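Local coordinates for protein transcriptional repressor of the blcABC operon (Agrobacterium tumefaciens, PDB 3MQ0) that probably binds DNA as an IclR-family transcription factor, repressing the blcABC operon under the control of its own oligomerization, at residues Val33-Leu38 with Gly64-Met69; Leu46-Leu51 with Gly81-Gly86; Asp101-Phe106 with Val121-Arg126; Ala223-Tyr228 with Asn262-Lys267. One frame throughout, in Å; residues are numbered along the deposited sequence.

Contact 1 (Val33-Leu38 with Gly64-Met69); sequences VRILDL and GLLAVM
Ile-35 makes the broadest contact of 33-38 with helix 64-69, its CB directed at that helix. Its CD1 sits among three side chains, 3.5 Å from Leu-66 CD2, 3.6 Å from Met-69 SD and 3.9 Å from Leu-65 CD2. CG1 lies beside the backbone N (chi1 -71°) and CG2 anti to it, a rotamer that brings both branches to bear: CG2 also reaches Leu-66 CD2, at 3.7 Å. Leu-36, one residue on, starts off at a tangent but bends back at its end, so that CG lies 3.7 Å from Met-69 CE, with its CD1 and CD2 methyls each 4.0 Å from the same CE. The bend of Met-69 at chi3 (71°) keeps SD by Ile-35 CD1 and carries CE on to Leu-36, still near Ile-35 CG2. Asp-37 takes a different course, its OD1 hydrogen-bonded to His-88 NE2 and Trp-92 NE1 of the second subunit. Helices 27-41 and 59-71 thus pack within the winged helix-turn-helix domain, the second probably being its recognition helix; segments 33-38 and 64-69 cross at -74°, and Leu-75 of strand 75-77 touches Ile-35, Leu-36, Leu-66 and Met-69. Cohesion between the two segments is therefore apolar, a matter of methyl and thioether dispersion and burial from water, while Asp-37 on the same helix makes polar bonds to the second subunit.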
# COMPACT_ATOMS: atom_id res chain seq x y z
N VAL B 33 -2.68 -15.64 12.57
CA VAL B 33 -2.15 -15.38 11.24
C VAL B 33 -3.00 -16.07 10.15
O VAL B 33 -3.32 -15.47 9.12
CB VAL B 33 -0.67 -15.77 11.15
CG1 VAL B 33 -0.18 -15.71 9.70
CG2 VAL B 33 0.14 -14.84 12.05
N ARG B 34 -3.40 -17.31 10.40
CA ARG B 34 -4.28 -17.99 9.44
C ARG B 34 -5.61 -17.24 9.23
O ARG B 34 -6.08 -17.09 8.09
CB ARG B 34 -4.53 -19.43 9.88
CG ARG B 34 -5.50 -20.20 9.01
CD ARG B 34 -5.48 -21.67 9.42
NE ARG B 34 -4.43 -21.94 10.40
CZ ARG B 34 -3.18 -22.28 10.09
NH1 ARG B 34 -2.82 -22.41 8.82
NH2 ARG B 34 -2.29 -22.49 11.06
N ILE B 35 -6.19 -16.78 10.33
CA ILE B 35 -7.44 -16.01 10.28
C ILE B 35 -7.25 -14.70 9.52
O ILE B 35 -8.07 -14.36 8.68
CB ILE B 35 -7.96 -15.69 11.70
CG1 ILE B 35 -8.47 -16.98 12.36
CG2 ILE B 35 -9.07 -14.65 11.68
CD1 ILE B 35 -8.62 -16.84 13.87
N LEU B 36 -6.17 -13.97 9.80
CA LEU B 36 -5.94 -12.73 9.07
C LEU B 36 -5.75 -12.98 7.58
O LEU B 36 -6.26 -12.23 6.75
CB LEU B 36 -4.77 -11.94 9.65
CG LEU B 36 -5.12 -11.38 11.04
CD1 LEU B 36 -3.86 -11.03 11.80
CD2 LEU B 36 -6.05 -10.16 10.97
N ASP B 37 -5.05 -14.05 7.24
CA ASP B 37 -4.89 -14.37 5.82
C ASP B 37 -6.23 -14.66 5.15
O ASP B 37 -6.45 -14.26 4.01
CB ASP B 37 -3.94 -15.54 5.63
CG ASP B 37 -2.49 -15.18 5.92
OD1 ASP B 37 -2.15 -13.97 6.04
OD2 ASP B 37 -1.67 -16.12 6.00
N LEU B 38 -7.11 -15.37 5.84
CA LEU B 38 -8.42 -15.72 5.29
C LEU B 38 -9.28 -14.49 5.08
O LEU B 38 -9.91 -14.34 4.04
CB LEU B 38 -9.14 -16.71 6.19
CG LEU B 38 -8.65 -18.15 6.09
CD1 LEU B 38 -9.01 -18.91 7.34
CD2 LEU B 38 -9.24 -18.82 4.84
N GLY B 64 -13.67 -17.40 20.95
CA GLY B 64 -12.89 -16.64 21.92
C GLY B 64 -11.66 -16.03 21.27
O GLY B 64 -11.30 -14.90 21.56
N LEU B 65 -11.01 -16.77 20.38
CA LEU B 65 -9.82 -16.24 19.72
C LEU B 65 -10.20 -15.06 18.84
O LEU B 65 -9.52 -14.03 18.85
CB LEU B 65 -9.11 -17.33 18.91
CG LEU B 65 -7.90 -16.90 18.09
CD1 LEU B 65 -6.79 -16.31 18.96
CD2 LEU B 65 -7.42 -18.14 17.35
N LEU B 66 -11.28 -15.21 18.08
CA LEU B 66 -11.74 -14.14 17.21
C LEU B 66 -12.08 -12.89 18.03
O LEU B 66 -11.78 -11.78 17.62
CB LEU B 66 -12.94 -14.58 16.36
CG LEU B 66 -12.70 -15.66 15.30
CD1 LEU B 66 -14.01 -16.06 14.63
CD2 LEU B 66 -11.70 -15.19 14.27
N ALA B 67 -12.69 -13.07 19.20
CA ALA B 67 -13.03 -11.93 20.04
C ALA B 67 -11.79 -11.22 20.58
O ALA B 67 -11.77 -10.00 20.68
CB ALA B 67 -13.97 -12.34 21.18
N VAL B 68 -10.76 -11.99 20.92
CA VAL B 68 -9.51 -11.41 21.37
C VAL B 68 -8.84 -10.63 20.24
O VAL B 68 -8.33 -9.54 20.47
CB VAL B 68 -8.55 -12.49 21.93
CG1 VAL B 68 -7.15 -11.92 22.11
CG2 VAL B 68 -9.09 -13.04 23.24
N MET B 69 -8.86 -11.18 19.03
CA MET B 69 -8.27 -10.50 17.88
C MET B 69 -8.99 -9.21 17.58
O MET B 69 -8.39 -8.26 17.08
CB MET B 69 -8.31 -11.40 16.63
CG MET B 69 -7.37 -12.59 16.71
SD MET B 69 -7.53 -13.68 15.29
CE MET B 69 -6.80 -12.61 14.05

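Contact 2 (Leu46-Leu51 with Gly81-Gly86); sequences LTAAEL and GTLRIG
Leu-46 O receives Leu-83 N at 2.9 Å, the direct hydrogen bond by which the short, weakly bonded strand ahead of helix 48-52 is attached to the edge of strand 82-85 in the small antiparallel sheet of a winged helix-turn-helix domain. The N-H arrives almost in line with the carbonyl (C=O...N angle 162°), and Thr-82 CA adds a CA-H...O contact to the same oxygen at 3.3 Å. Water carries the pairing further. One molecule accepts from Leu-46 N and donates to Leu-83 O at 2.7 Å; another, accepting from Ala-48 N, donates to Gly-81 O at 2.8 Å, linking the first turn of the helix to the bend before the strand. On the apolar side Leu-83 CD1 meets Leu-51 CD1 at 3.6 Å, with Ala-48 CB more loosely beside it, and Leu-66 of helix 59-71 packs against all three residues. Behind this shell Thr-47 and Glu-50 form a capping box. Thr-47 OG1, held between its own N and carbonyl carbon (chi1 59°), accepts Glu-50 N at 3.0 Å, and Glu-50 OE1 returns the favour by taking Thr-47 N on its anti lone pair at 2.9 Å. Glu-50 OE2 is in turn fixed by a salt bridge to Arg-44 NH1. Across the contact, Thr-82 is steadied chiefly by Asp-80 OD1, hydrogen-bonded to its OG1; Arg-84 NH2 donates to that same OG1 at 3.2 Å, the oxygen sitting 19° out of the guanidinium plane.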
# COMPACT_ATOMS: atom_id res chain seq x y z
N LEU B 46 -16.75 -12.16 6.15
CA LEU B 46 -17.17 -13.42 6.76
C LEU B 46 -17.60 -13.26 8.21
O LEU B 46 -17.10 -12.41 8.93
CB LEU B 46 -16.02 -14.44 6.68
CG LEU B 46 -15.43 -14.61 5.29
CD1 LEU B 46 -14.13 -15.41 5.35
CD2 LEU B 46 -16.44 -15.26 4.36
N THR B 47 -18.52 -14.13 8.64
CA THR B 47 -18.98 -14.16 10.02
C THR B 47 -18.01 -14.96 10.87
O THR B 47 -17.14 -15.67 10.34
CB THR B 47 -20.36 -14.85 10.13
OG1 THR B 47 -20.26 -16.19 9.63
CG2 THR B 47 -21.40 -14.09 9.32
N ALA B 48 -18.16 -14.88 12.18
CA ALA B 48 -17.31 -15.68 13.06
C ALA B 48 -17.60 -17.15 12.78
O ALA B 48 -16.69 -17.97 12.79
CB ALA B 48 -17.57 -15.33 14.52
N ALA B 49 -18.87 -17.47 12.52
CA ALA B 49 -19.23 -18.86 12.27
C ALA B 49 -18.53 -19.38 11.03
O ALA B 49 -18.03 -20.51 11.01
CB ALA B 49 -20.73 -19.01 12.14
N GLU B 50 -18.47 -18.56 9.99
CA GLU B 50 -17.79 -18.96 8.76
C GLU B 50 -16.29 -19.16 8.98
O GLU B 50 -15.71 -20.14 8.50
CB GLU B 50 -18.05 -17.94 7.64
CG GLU B 50 -19.49 -17.99 7.10
CD GLU B 50 -19.80 -16.86 6.14
OE1 GLU B 50 -19.44 -15.70 6.44
OE2 GLU B 50 -20.41 -17.13 5.08
N LEU B 51 -15.66 -18.25 9.71
CA LEU B 51 -14.22 -18.36 9.94
C LEU B 51 -13.90 -19.57 10.80
O LEU B 51 -12.86 -20.20 10.63
CB LEU B 51 -13.67 -17.09 10.60
CG LEU B 51 -13.66 -15.86 9.70
CD1 LEU B 51 -13.43 -14.60 10.54
CD2 LEU B 51 -12.57 -16.02 8.65
N GLY B 81 -21.94 -8.51 12.51
CA GLY B 81 -21.07 -9.56 13.03
C GLY B 81 -20.01 -10.06 12.07
O GLY B 81 -19.27 -11.01 12.39
N THR B 82 -19.90 -9.45 10.90
CA THR B 82 -18.83 -9.83 9.99
C THR B 82 -17.52 -9.22 10.45
O THR B 82 -17.49 -8.20 11.12
CB THR B 82 -19.13 -9.46 8.52
OG1 THR B 82 -19.45 -8.07 8.43
CG2 THR B 82 -20.29 -10.28 8.00
N LEU B 83 -16.43 -9.87 10.11
CA LEU B 83 -15.14 -9.44 10.60
C LEU B 83 -14.32 -8.95 9.41
O LEU B 83 -14.43 -9.49 8.31
CB LEU B 83 -14.46 -10.60 11.31
CG LEU B 83 -15.17 -11.02 12.60
CD1 LEU B 83 -14.70 -12.38 13.07
CD2 LEU B 83 -14.94 -9.97 13.68
N ARG B 84 -13.54 -7.91 9.63
CA ARG B 84 -12.69 -7.39 8.57
C ARG B 84 -11.34 -7.06 9.17
O ARG B 84 -11.21 -6.97 10.39
CB ARG B 84 -13.33 -6.15 7.93
CG ARG B 84 -14.70 -6.49 7.37
CD ARG B 84 -15.62 -5.30 7.06
NE ARG B 84 -17.00 -5.78 6.94
CZ ARG B 84 -18.01 -5.08 6.43
NH1 ARG B 84 -17.82 -3.85 5.98
NH2 ARG B 84 -19.22 -5.62 6.37
N ILE B 85 -10.34 -6.90 8.32
CA ILE B 85 -9.03 -6.49 8.82
C ILE B 85 -9.14 -5.13 9.52
O ILE B 85 -9.77 -4.20 8.99
CB ILE B 85 -8.02 -6.36 7.67
CG1 ILE B 85 -7.88 -7.70 6.93
CG2 ILE B 85 -6.67 -5.89 8.20
CD1 ILE B 85 -7.29 -8.82 7.77
N GLY B 86 -8.50 -5.00 10.68
CA GLY B 86 -8.44 -3.74 11.40
C GLY B 86 -7.43 -2.81 10.74
O GLY B 86 -6.47 -3.28 10.15
O HOH W 1 -14.10 -11.44 6.48
O HOH W 2 -20.10 -13.33 13.72

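Contact 3 (Asp101-Phe106 with Val121-Arg126); sequences DIVSTF and VTLTVR
Asp-101 O, one residue ahead of the Ile-102 that packs on Leu-123, is gripped three times: by Thr-105 N at 3.1 Å, by Thr-105 OG1 at 3.0 Å and by Ser-104 OG at 3.1 Å. Its carboxylate adds the N-cap, OD1 accepting Ser-104 N from above the carboxylate plane. The helix start thus tied down also faces the second subunit, whose Arg-84 NH1 bonds Thr-105 OG1. Phe-106, its CG swung anti to the backbone N (chi1 163°), carries its ring out to the opposing strand. Leu-123 CB stands over the middle of one ring face, 3.9 Å from the centroid and 6° off the normal, a CH-pi contact. Val-121 CG1 comes to the ring edge instead, 3.7 Å from Phe-106 CE1. Leu-123 CD2 runs back along the aromatic side chain to within 3.8 Å of Phe-106 CB, where Val-103 CG2 and Ile-102 CG1 also border it. Segment 102-106 runs almost antiparallel to 121-126 (158°), and Ile-236 of neighbouring strand 232-241 touches both Phe-106 and Val-121: a helix laid on the central antiparallel sheet of the GAF-like IclR C-terminal domain.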
# COMPACT_ATOMS: atom_id res chain seq x y z
N ASP B 101 15.04 -1.55 2.00
CA ASP B 101 16.37 -1.27 1.48
C ASP B 101 16.76 -2.42 0.57
O ASP B 101 17.20 -3.47 1.04
CB ASP B 101 17.37 -1.15 2.63
CG ASP B 101 18.75 -0.70 2.18
OD1 ASP B 101 19.16 -0.99 1.03
OD2 ASP B 101 19.45 -0.04 2.99
N ILE B 102 16.58 -2.24 -0.73
CA ILE B 102 16.77 -3.33 -1.68
C ILE B 102 18.22 -3.84 -1.71
O ILE B 102 18.47 -5.04 -1.84
CB ILE B 102 16.28 -2.92 -3.08
CG1 ILE B 102 16.33 -4.11 -4.03
CG2 ILE B 102 17.09 -1.75 -3.63
CD1 ILE B 102 15.88 -3.76 -5.42
N VAL B 103 19.19 -2.94 -1.55
CA VAL B 103 20.58 -3.36 -1.63
C VAL B 103 20.94 -4.29 -0.47
O VAL B 103 21.60 -5.31 -0.67
CB VAL B 103 21.53 -2.15 -1.66
CG1 VAL B 103 22.98 -2.61 -1.57
CG2 VAL B 103 21.27 -1.34 -2.93
N SER B 104 20.53 -3.96 0.75
CA SER B 104 20.85 -4.83 1.87
C SER B 104 20.06 -6.16 1.78
O SER B 104 20.58 -7.21 2.13
CB SER B 104 20.61 -4.15 3.22
OG SER B 104 19.25 -3.77 3.38
N THR B 105 18.83 -6.10 1.29
CA THR B 105 18.03 -7.31 1.06
C THR B 105 18.73 -8.23 0.06
O THR B 105 18.85 -9.44 0.27
CB THR B 105 16.62 -6.93 0.55
OG1 THR B 105 15.95 -6.14 1.54
CG2 THR B 105 15.79 -8.18 0.25
N PHE B 106 19.18 -7.64 -1.04
CA PHE B 106 19.97 -8.33 -2.07
C PHE B 106 21.22 -8.99 -1.45
O PHE B 106 21.44 -10.17 -1.63
CB PHE B 106 20.32 -7.29 -3.14
CG PHE B 106 21.45 -7.68 -4.07
CD1 PHE B 106 21.23 -8.51 -5.16
CD2 PHE B 106 22.71 -7.13 -3.91
CE1 PHE B 106 22.26 -8.82 -6.05
CE2 PHE B 106 23.75 -7.44 -4.78
CZ PHE B 106 23.52 -8.29 -5.86
N VAL B 121 27.82 -10.89 -9.12
CA VAL B 121 26.39 -10.61 -9.19
C VAL B 121 26.16 -9.12 -9.06
O VAL B 121 26.73 -8.49 -8.16
CB VAL B 121 25.63 -11.30 -8.04
CG1 VAL B 121 24.12 -11.20 -8.27
CG2 VAL B 121 26.07 -12.74 -7.91
N THR B 122 25.35 -8.56 -9.95
CA THR B 122 25.08 -7.12 -9.92
C THR B 122 23.60 -6.87 -9.73
O THR B 122 22.77 -7.71 -10.03
CB THR B 122 25.52 -6.44 -11.23
OG1 THR B 122 24.91 -7.12 -12.33
CG2 THR B 122 27.02 -6.53 -11.39
N LEU B 123 23.30 -5.69 -9.20
CA LEU B 123 21.92 -5.25 -8.99
C LEU B 123 21.84 -3.86 -9.60
O LEU B 123 22.66 -2.99 -9.28
CB LEU B 123 21.64 -5.14 -7.50
CG LEU B 123 20.25 -4.63 -7.06
CD1 LEU B 123 19.21 -5.67 -7.41
CD2 LEU B 123 20.25 -4.30 -5.55
N THR B 124 20.85 -3.64 -10.46
CA THR B 124 20.74 -2.37 -11.16
C THR B 124 19.33 -1.84 -11.15
O THR B 124 18.37 -2.57 -10.90
CB THR B 124 21.12 -2.52 -12.64
OG1 THR B 124 20.12 -3.31 -13.30
CG2 THR B 124 22.49 -3.17 -12.78
N VAL B 125 19.20 -0.55 -11.44
CA VAL B 125 17.89 0.05 -11.73
C VAL B 125 17.99 0.71 -13.07
O VAL B 125 19.08 1.08 -13.47
CB VAL B 125 17.49 1.09 -10.68
CG1 VAL B 125 17.35 0.44 -9.30
CG2 VAL B 125 18.52 2.21 -10.62
N ARG B 126 16.86 0.85 -13.77
CA ARG B 126 16.84 1.57 -15.05
C ARG B 126 16.48 3.04 -14.87
O ARG B 126 15.51 3.36 -14.19
CB ARG B 126 15.85 0.93 -16.04
CG ARG B 126 15.94 1.52 -17.45
CD ARG B 126 14.93 0.88 -18.43
NE ARG B 126 13.54 1.07 -17.99
CZ ARG B 126 12.83 2.15 -18.23
NH1 ARG B 126 13.35 3.17 -18.90
NH2 ARG B 126 11.58 2.23 -17.79

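Contact 4 (Ala223-Tyr228 with Asn262-Lys267); sequences AAIRDY and NALSEK
Strand 223-226 and helix 262-267 run almost parallel (13° between their directions), their axes only 6.8 Å apart at closest, with Arg-226 CA 5.0 Å from Ser-265 CA. So near an approach suits a small residue, and Ser-265 supplies it. Its OG, anti to the carbonyl carbon and beside the backbone N (chi1 -62°), accepts Arg-226 N at 2.7 Å in a nearly straight bond (174°). The same oxygen is hydrogen-bonded to Ala-261 O one turn earlier in the helix and receives a water at 2.9 Å, a water that also lies close to Ala-224 O and Asn-262 OD1. Ser-265 CB presses on the strand too, 3.3 Å from Arg-226 O. Ile-225 flanks the serine: its CG2 lies 3.8 Å from Ser-265 OG, while CD1, on the other branch, meets Leu-264 CD2 at 3.7 Å. Leu-264 is shared with helix 102-110, where it touches Thr-105 and His-109, and Ile-225 leans on Ile-236 of strand 232-241. The extended Arg-226 side chain is fastened at its far end, NH1 to Gly-230 O. One serine hydroxyl thus serves strand, helix and water together: a polar clasp beside an apolar pair, which probably fixes the position of helix 247-267 along this strand of the GAF-like sheet more specifically than packing alone would.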
# COMPACT_ATOMS: atom_id res chain seq x y z
N ALA B 223 17.76 -11.27 -14.58
CA ALA B 223 16.37 -11.52 -14.21
C ALA B 223 15.77 -10.29 -13.54
O ALA B 223 16.49 -9.42 -13.03
CB ALA B 223 16.26 -12.72 -13.28
N ALA B 224 14.44 -10.22 -13.50
CA ALA B 224 13.76 -9.05 -12.98
C ALA B 224 13.40 -9.19 -11.50
O ALA B 224 12.97 -10.25 -11.06
CB ALA B 224 12.50 -8.77 -13.78
N ILE B 225 13.56 -8.10 -10.77
CA ILE B 225 13.11 -8.01 -9.38
C ILE B 225 11.88 -7.13 -9.39
O ILE B 225 11.89 -6.05 -9.99
CB ILE B 225 14.19 -7.36 -8.49
CG1 ILE B 225 15.54 -8.11 -8.59
CG2 ILE B 225 13.71 -7.23 -7.04
CD1 ILE B 225 15.45 -9.56 -8.27
N ARG B 226 10.81 -7.58 -8.74
CA ARG B 226 9.58 -6.80 -8.72
C ARG B 226 9.25 -6.31 -7.32
O ARG B 226 9.56 -6.98 -6.33
CB ARG B 226 8.43 -7.62 -9.30
CG ARG B 226 8.66 -7.91 -10.77
CD ARG B 226 7.62 -8.82 -11.39
NE ARG B 226 8.07 -9.23 -12.73
CZ ARG B 226 7.97 -8.47 -13.81
NH1 ARG B 226 7.42 -7.27 -13.74
NH2 ARG B 226 8.43 -8.92 -14.98
N ASP B 227 8.63 -5.13 -7.26
CA ASP B 227 8.25 -4.52 -5.98
C ASP B 227 6.82 -4.89 -5.63
O ASP B 227 6.16 -5.60 -6.38
CB ASP B 227 8.41 -2.99 -6.03
CG ASP B 227 7.57 -2.34 -7.13
OD1 ASP B 227 6.42 -2.77 -7.37
OD2 ASP B 227 8.07 -1.38 -7.76
N TYR B 228 6.35 -4.40 -4.49
CA TYR B 228 5.04 -4.81 -4.01
C TYR B 228 3.98 -4.58 -5.08
O TYR B 228 3.03 -5.34 -5.20
CB TYR B 228 4.69 -4.09 -2.70
CG TYR B 228 4.47 -2.61 -2.85
CD1 TYR B 228 3.19 -2.08 -2.90
CD2 TYR B 228 5.56 -1.74 -2.93
CE1 TYR B 228 2.99 -0.71 -3.03
CE2 TYR B 228 5.36 -0.37 -3.07
CZ TYR B 228 4.08 0.13 -3.12
OH TYR B 228 3.89 1.49 -3.25
N ASN B 262 12.62 -14.07 -8.26
CA ASN B 262 11.28 -14.19 -7.68
C ASN B 262 11.28 -14.24 -6.15
O ASN B 262 10.45 -13.62 -5.49
CB ASN B 262 10.54 -15.39 -8.27
CG ASN B 262 10.16 -15.18 -9.73
OD1 ASN B 262 10.20 -14.06 -10.22
ND2 ASN B 262 9.79 -16.24 -10.42
N ALA B 263 12.24 -14.96 -5.58
CA ALA B 263 12.34 -15.06 -4.12
C ALA B 263 12.74 -13.71 -3.53
O ALA B 263 12.25 -13.30 -2.47
CB ALA B 263 13.34 -16.13 -3.71
N LEU B 264 13.63 -13.00 -4.21
CA LEU B 264 14.01 -11.67 -3.75
C LEU B 264 12.82 -10.70 -3.82
O LEU B 264 12.61 -9.91 -2.89
CB LEU B 264 15.18 -11.14 -4.59
CG LEU B 264 15.95 -9.91 -4.10
CD1 LEU B 264 16.37 -10.06 -2.66
CD2 LEU B 264 17.17 -9.69 -4.99
N SER B 265 12.07 -10.75 -4.91
CA SER B 265 10.86 -9.92 -5.08
C SER B 265 9.85 -10.13 -3.95
O SER B 265 9.26 -9.17 -3.43
CB SER B 265 10.19 -10.25 -6.42
OG SER B 265 11.08 -9.94 -7.49
N GLU B 266 9.67 -11.38 -3.56
CA GLU B 266 8.77 -11.71 -2.45
C GLU B 266 9.21 -11.01 -1.16
O GLU B 266 8.39 -10.52 -0.39
CB GLU B 266 8.70 -13.22 -2.25
CG GLU B 266 7.60 -13.64 -1.31
CD GLU B 266 7.42 -15.14 -1.25
OE1 GLU B 266 8.27 -15.82 -0.64
OE2 GLU B 266 6.42 -15.64 -1.83
N LYS B 267 10.51 -10.94 -0.94
CA LYS B 267 11.02 -10.24 0.23
C LYS B 267 10.70 -8.76 0.18
O LYS B 267 10.70 -8.11 1.21
CB LYS B 267 12.53 -10.47 0.36
CG LYS B 267 12.89 -11.90 0.69
CD LYS B 267 14.40 -12.06 0.85
CE LYS B 267 14.73 -13.47 1.34
NZ LYS B 267 16.20 -13.73 1.28
O HOH W 3 10.79 -11.23 -10.06

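How the contacts relate
The four contacts form two clusters, one in each domain. Contacts 1 and 2, with centres about 9 Å apart, interlock in the winged helix-turn-helix domain: their segments alternate along the chain, and Leu-36 of contact 1 packs on Ile-85 of contact 2. Contacts 3 and 4 follow later in sequence, about 10 Å apart between centres, and lay helices 102-110 and 247-267 on the same six-stranded sheet of the C-terminal domain, meeting each other where Thr-105 touches Lys-267. Between clusters, centres are about 29 to 40 Å apart. All four touch the second subunit, so the dimer brings together parts of both the presumed DNA-binding domain and the GAF-like domain.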